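Side-chain contacts in intimin (PDB 6TQD), which acts as an outer-membrane adhesin for intimate attachment of pathogenic Escherichia coli to host cells, with juncture domains held in a constitutively extended conformation: residues 165-168 with 169-173; 187-190 with 191-195. All coordinates share one frame; numbering follows the deposited sequence.

Both contacts belong to the bacterial Ig-like domain that makes up the C-terminal part of the chain. Contact 1 comes first: it closes the short loop that leaves edge strand 163-165 of one sheet and enters strand 171-177 of the other, so it joins the two sheets. Strand 182-189 then brings the chain back into the first sheet, and contact 2 closes the turn that leads from it towards the adjacent antiparallel strand 197-205. The two lie in series, neither enclosing nor crossing the other, with centres about 15 Å apart and nearest atoms about 6 Å apart. Val136 and Val148 bridge them through the core, each touching Thr166 and Thr190.

Contact 1 of 2, residues 165-168 with 169-173; sequences NTNG and SGKAT
The carbonyl O of Asn165 rests 4.0 Å from Ala172 CB, where the chain, on leaving strand 163-165, folds back over strand 171-177 through a type I beta turn with a G1 beta bulge. Thr166 packs next. Thr166 CG2 meets Gly170 O at 3.4 Å, and its CA-H points at Lys171 O; its OG1 is hydrogen-bonded to Gln143 O and Val146 N, outside the turn. A small beta-branched residue therefore suits the place, filling the core with its methyl and spending its OG1 on backbone.

Asn167 organises the turn, for its short side-chain carbonyl can take amides of its own turn. With CG between the backbone N and the carbonyl carbon (chi1 63°), Asn167 OD1 swings back over the loop and is held by two backbone amides from opposite faces of its plane: Ser169 N at 2.9 Å, an Asx turn, and Lys171 N at 3.0 Å. The paired bonds should fix the amide's rotation. Asn167 N donates to Lys171 O at 2.9 Å. Gly168 and Ser169 form the turn's exposed corners, and Gly170, at phi 80°, takes the bulge position that glycine most easily adopts, its N bonding Asn167 O at 3.0 Å.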
loop_
_atom_site.group_PDB
_atom_site.type_symbol
_atom_site.label_atom_id
_atom_site.label_comp_id
_atom_site.label_asym_id
_atom_site.label_seq_id
_atom_site.Cartn_x
_atom_site.Cartn_y
_atom_site.Cartn_z
ATOM N N ASN A 165 -9.161 -16.492 -8.594
ATOM C CA ASN A 165 -7.778 -16.050 -8.655
ATOM C C ASN A 165 -7.705 -14.676 -9.301
ATOM O O ASN A 165 -8.437 -14.384 -10.250
ATOM C CB ASN A 165 -6.930 -17.035 -9.461
ATOM C CG ASN A 165 -6.783 -18.385 -8.782
ATOM O OD1 ASN A 165 -7.179 -18.569 -7.633
ATOM N ND2 ASN A 165 -6.191 -19.343 -9.492
ATOM N N THR A 166 -6.792 -13.831 -8.809
ATOM C CA THR A 166 -6.637 -12.513 -9.407
ATOM C C THR A 166 -6.104 -12.614 -10.834
ATOM O O THR A 166 -5.355 -13.533 -11.178
ATOM C CB THR A 166 -5.672 -11.633 -8.600
ATOM O OG1 THR A 166 -4.372 -12.248 -8.503
ATOM C CG2 THR A 166 -6.230 -11.385 -7.195
ATOM N N ASN A 167 -6.481 -11.641 -11.657
ATOM C CA ASN A 167 -5.970 -11.538 -13.018
ATOM C C ASN A 167 -4.619 -10.821 -12.996
ATOM O O ASN A 167 -4.021 -10.617 -11.938
ATOM C CB ASN A 167 -7.000 -10.844 -13.907
ATOM C CG ASN A 167 -7.278 -9.402 -13.480
ATOM O OD1 ASN A 167 -6.537 -8.797 -12.711
ATOM N ND2 ASN A 167 -8.363 -8.842 -14.005
ATOM N N GLY A 168 -4.113 -10.444 -14.179
ATOM C CA GLY A 168 -2.821 -9.782 -14.279
ATOM C C GLY A 168 -2.764 -8.413 -13.633
ATOM O O GLY A 168 -1.664 -7.904 -13.369
ATOM N N SER A 169 -3.916 -7.799 -13.384
ATOM C CA SER A 169 -4.005 -6.509 -12.721
ATOM C C SER A 169 -4.308 -6.642 -11.233
ATOM O O SER A 169 -4.629 -5.639 -10.583
ATOM C CB SER A 169 -5.063 -5.638 -13.400
ATOM O OG SER A 169 -4.748 -5.441 -14.775
ATOM N N GLY A 170 -4.227 -7.849 -10.686
ATOM C CA GLY A 170 -4.428 -8.055 -9.267
ATOM C C GLY A 170 -5.870 -8.088 -8.818
ATOM O O GLY A 170 -6.134 -7.974 -7.626
ATOM N N LYS A 171 -6.817 -8.250 -9.732
ATOM C CA LYS A 171 -8.234 -8.142 -9.411
ATOM C C LYS A 171 -8.949 -9.482 -9.545
ATOM O O LYS A 171 -8.718 -10.238 -10.493
ATOM C CB LYS A 171 -8.906 -7.086 -10.297
ATOM C CG LYS A 171 -8.294 -5.692 -10.107
ATOM C CD LYS A 171 -9.178 -4.597 -10.679
ATOM C CE LYS A 171 -8.505 -3.234 -10.581
ATOM N NZ LYS A 171 -8.124 -2.872 -9.189
ATOM N N ALA A 172 -9.805 -9.780 -8.573
ATOM C CA ALA A 172 -10.672 -10.957 -8.588
ATOM C C ALA A 172 -12.089 -10.510 -8.254
ATOM O O ALA A 172 -12.276 -9.616 -7.433
ATOM C CB ALA A 172 -10.195 -11.981 -7.552
ATOM N N THR A 173 -13.092 -11.133 -8.883
ATOM C CA THR A 173 -14.470 -10.680 -8.747
ATOM C C THR A 173 -15.391 -11.816 -8.312
ATOM O O THR A 173 -15.077 -13.003 -8.470
ATOM C CB THR A 173 -15.011 -10.044 -10.042
ATOM O OG1 THR A 173 -15.014 -11.012 -11.104
ATOM C CG2 THR A 173 -14.181 -8.844 -10.460
#

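Contact 2 of 2, residues 187-190 with 191-195; sequences SAKT and AEMTS
Lys189 places CG anti to its backbone N (chi1 -170°), runs extended along the turn, and bends only at its last torsion (chi4 -67°), which lays NZ against the carbonyls of Thr190 and Met193. Met193 also bends at its end (chi3 72°), and its chain slides past the lysine in the opposite direction. A long residue with a flexible aliphatic stem suits this place: Lys189 CG packs 4.0 Å from Met193 CB, and the rest of the stem runs along the backbone of 193-195. Lys189 NZ bonds Met193 O at 2.9 Å and Thr190 O at 3.1 Å, bridging two backbone oxygens of the turn.

Thr190 O has a second donor. Met193 N reaches Thr190 O at 3.1 Å, closing the type I beta turn from Thr190 to Met193, from the face of the carbonyl opposite to that used by Lys189 NZ. Met193 in turn folds over Thr190: SD accepts a weak but nearly straight bond from Thr190 N at 3.5 Å, and CG lies 3.4 Å from Thr190 OG1. Threonine suits its place because OG1 can bond Val110 O, and a long unbranched methionine can lay SD by Thr190 N and still reach Val112 of strand 111-117. A type I turn whose carbonyls are bridged by a lysine begins the loop between the last two antiparallel strands, 182-189 and 197-205, of this Ig-like beta sandwich.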
loop_
_atom_site.group_PDB
_atom_site.type_symbol
_atom_site.label_atom_id
_atom_site.label_comp_id
_atom_site.label_asym_id
_atom_site.label_seq_id
_atom_site.Cartn_x
_atom_site.Cartn_y
_atom_site.Cartn_z
ATOM N N SER A 187 -16.739 -10.403 2.663
ATOM C CA SER A 187 -15.315 -10.237 2.928
ATOM C C SER A 187 -14.486 -10.973 1.886
ATOM O O SER A 187 -14.949 -11.909 1.224
ATOM C CB SER A 187 -14.951 -10.779 4.314
ATOM O OG SER A 187 -15.016 -12.194 4.321
ATOM N N ALA A 188 -13.226 -10.535 1.770
ATOM C CA ALA A 188 -12.240 -11.114 0.867
ATOM C C ALA A 188 -10.934 -11.347 1.625
ATOM O O ALA A 188 -10.532 -10.520 2.442
ATOM C CB ALA A 188 -11.966 -10.143 -0.301
ATOM N N LYS A 189 -10.271 -12.458 1.324
ATOM C CA LYS A 189 -9.052 -12.809 2.042
ATOM C C LYS A 189 -8.107 -13.599 1.151
ATOM O O LYS A 189 -8.532 -14.391 0.307
ATOM C CB LYS A 189 -9.391 -13.627 3.298
ATOM C CG LYS A 189 -8.212 -13.853 4.252
ATOM C CD LYS A 189 -8.595 -14.710 5.449
ATOM C CE LYS A 189 -7.402 -15.018 6.345
ATOM N NZ LYS A 189 -6.387 -15.901 5.692
ATOM N N THR A 190 -6.807 -13.370 1.349
ATOM C CA THR A 190 -5.761 -14.194 0.762
ATOM C C THR A 190 -5.055 -14.981 1.862
ATOM O O THR A 190 -5.170 -14.682 3.063
ATOM C CB THR A 190 -4.741 -13.339 0.002
ATOM O OG1 THR A 190 -4.174 -12.389 0.907
ATOM C CG2 THR A 190 -5.391 -12.635 -1.169
ATOM N N ALA A 191 -4.281 -15.981 1.433
ATOM C CA ALA A 191 -3.723 -16.962 2.365
ATOM C C ALA A 191 -2.850 -16.326 3.451
ATOM O O ALA A 191 -2.899 -16.760 4.607
ATOM C CB ALA A 191 -2.905 -18.006 1.592
ATOM N N GLU A 192 -2.048 -15.314 3.098
ATOM C CA GLU A 192 -1.116 -14.735 4.066
ATOM C C GLU A 192 -1.795 -13.822 5.089
ATOM O O GLU A 192 -1.208 -13.555 6.146
ATOM C CB GLU A 192 -0.001 -13.952 3.358
ATOM C CG GLU A 192 0.973 -14.799 2.561
ATOM C CD GLU A 192 2.068 -13.977 1.882
ATOM O OE1 GLU A 192 2.188 -12.756 2.139
ATOM O OE2 GLU A 192 2.813 -14.555 1.060
ATOM N N MET A 193 -2.991 -13.311 4.798
ATOM C CA MET A 193 -3.641 -12.370 5.700
ATOM C C MET A 193 -4.053 -13.059 6.993
ATOM O O MET A 193 -4.365 -14.256 7.018
ATOM C CB MET A 193 -4.890 -11.785 5.040
ATOM C CG MET A 193 -4.586 -10.882 3.873
ATOM S SD MET A 193 -6.024 -10.410 2.946
ATOM C CE MET A 193 -6.873 -9.270 4.002
ATOM N N THR A 194 -4.053 -12.285 8.081
ATOM C CA THR A 194 -4.443 -12.811 9.388
ATOM C C THR A 194 -5.958 -12.864 9.551
ATOM O O THR A 194 -6.459 -13.665 10.352
ATOM C CB THR A 194 -3.782 -12.010 10.515
ATOM O OG1 THR A 194 -4.182 -10.634 10.448
ATOM C CG2 THR A 194 -2.256 -12.086 10.403
ATOM N N SER A 195 -6.683 -11.996 8.847
ATOM C CA SER A 195 -8.136 -11.964 8.856
ATOM C C SER A 195 -8.597 -11.341 7.547
ATOM O O SER A 195 -7.822 -10.705 6.835
ATOM C CB SER A 195 -8.663 -11.166 10.053
ATOM O OG SER A 195 -8.235 -9.819 9.989
#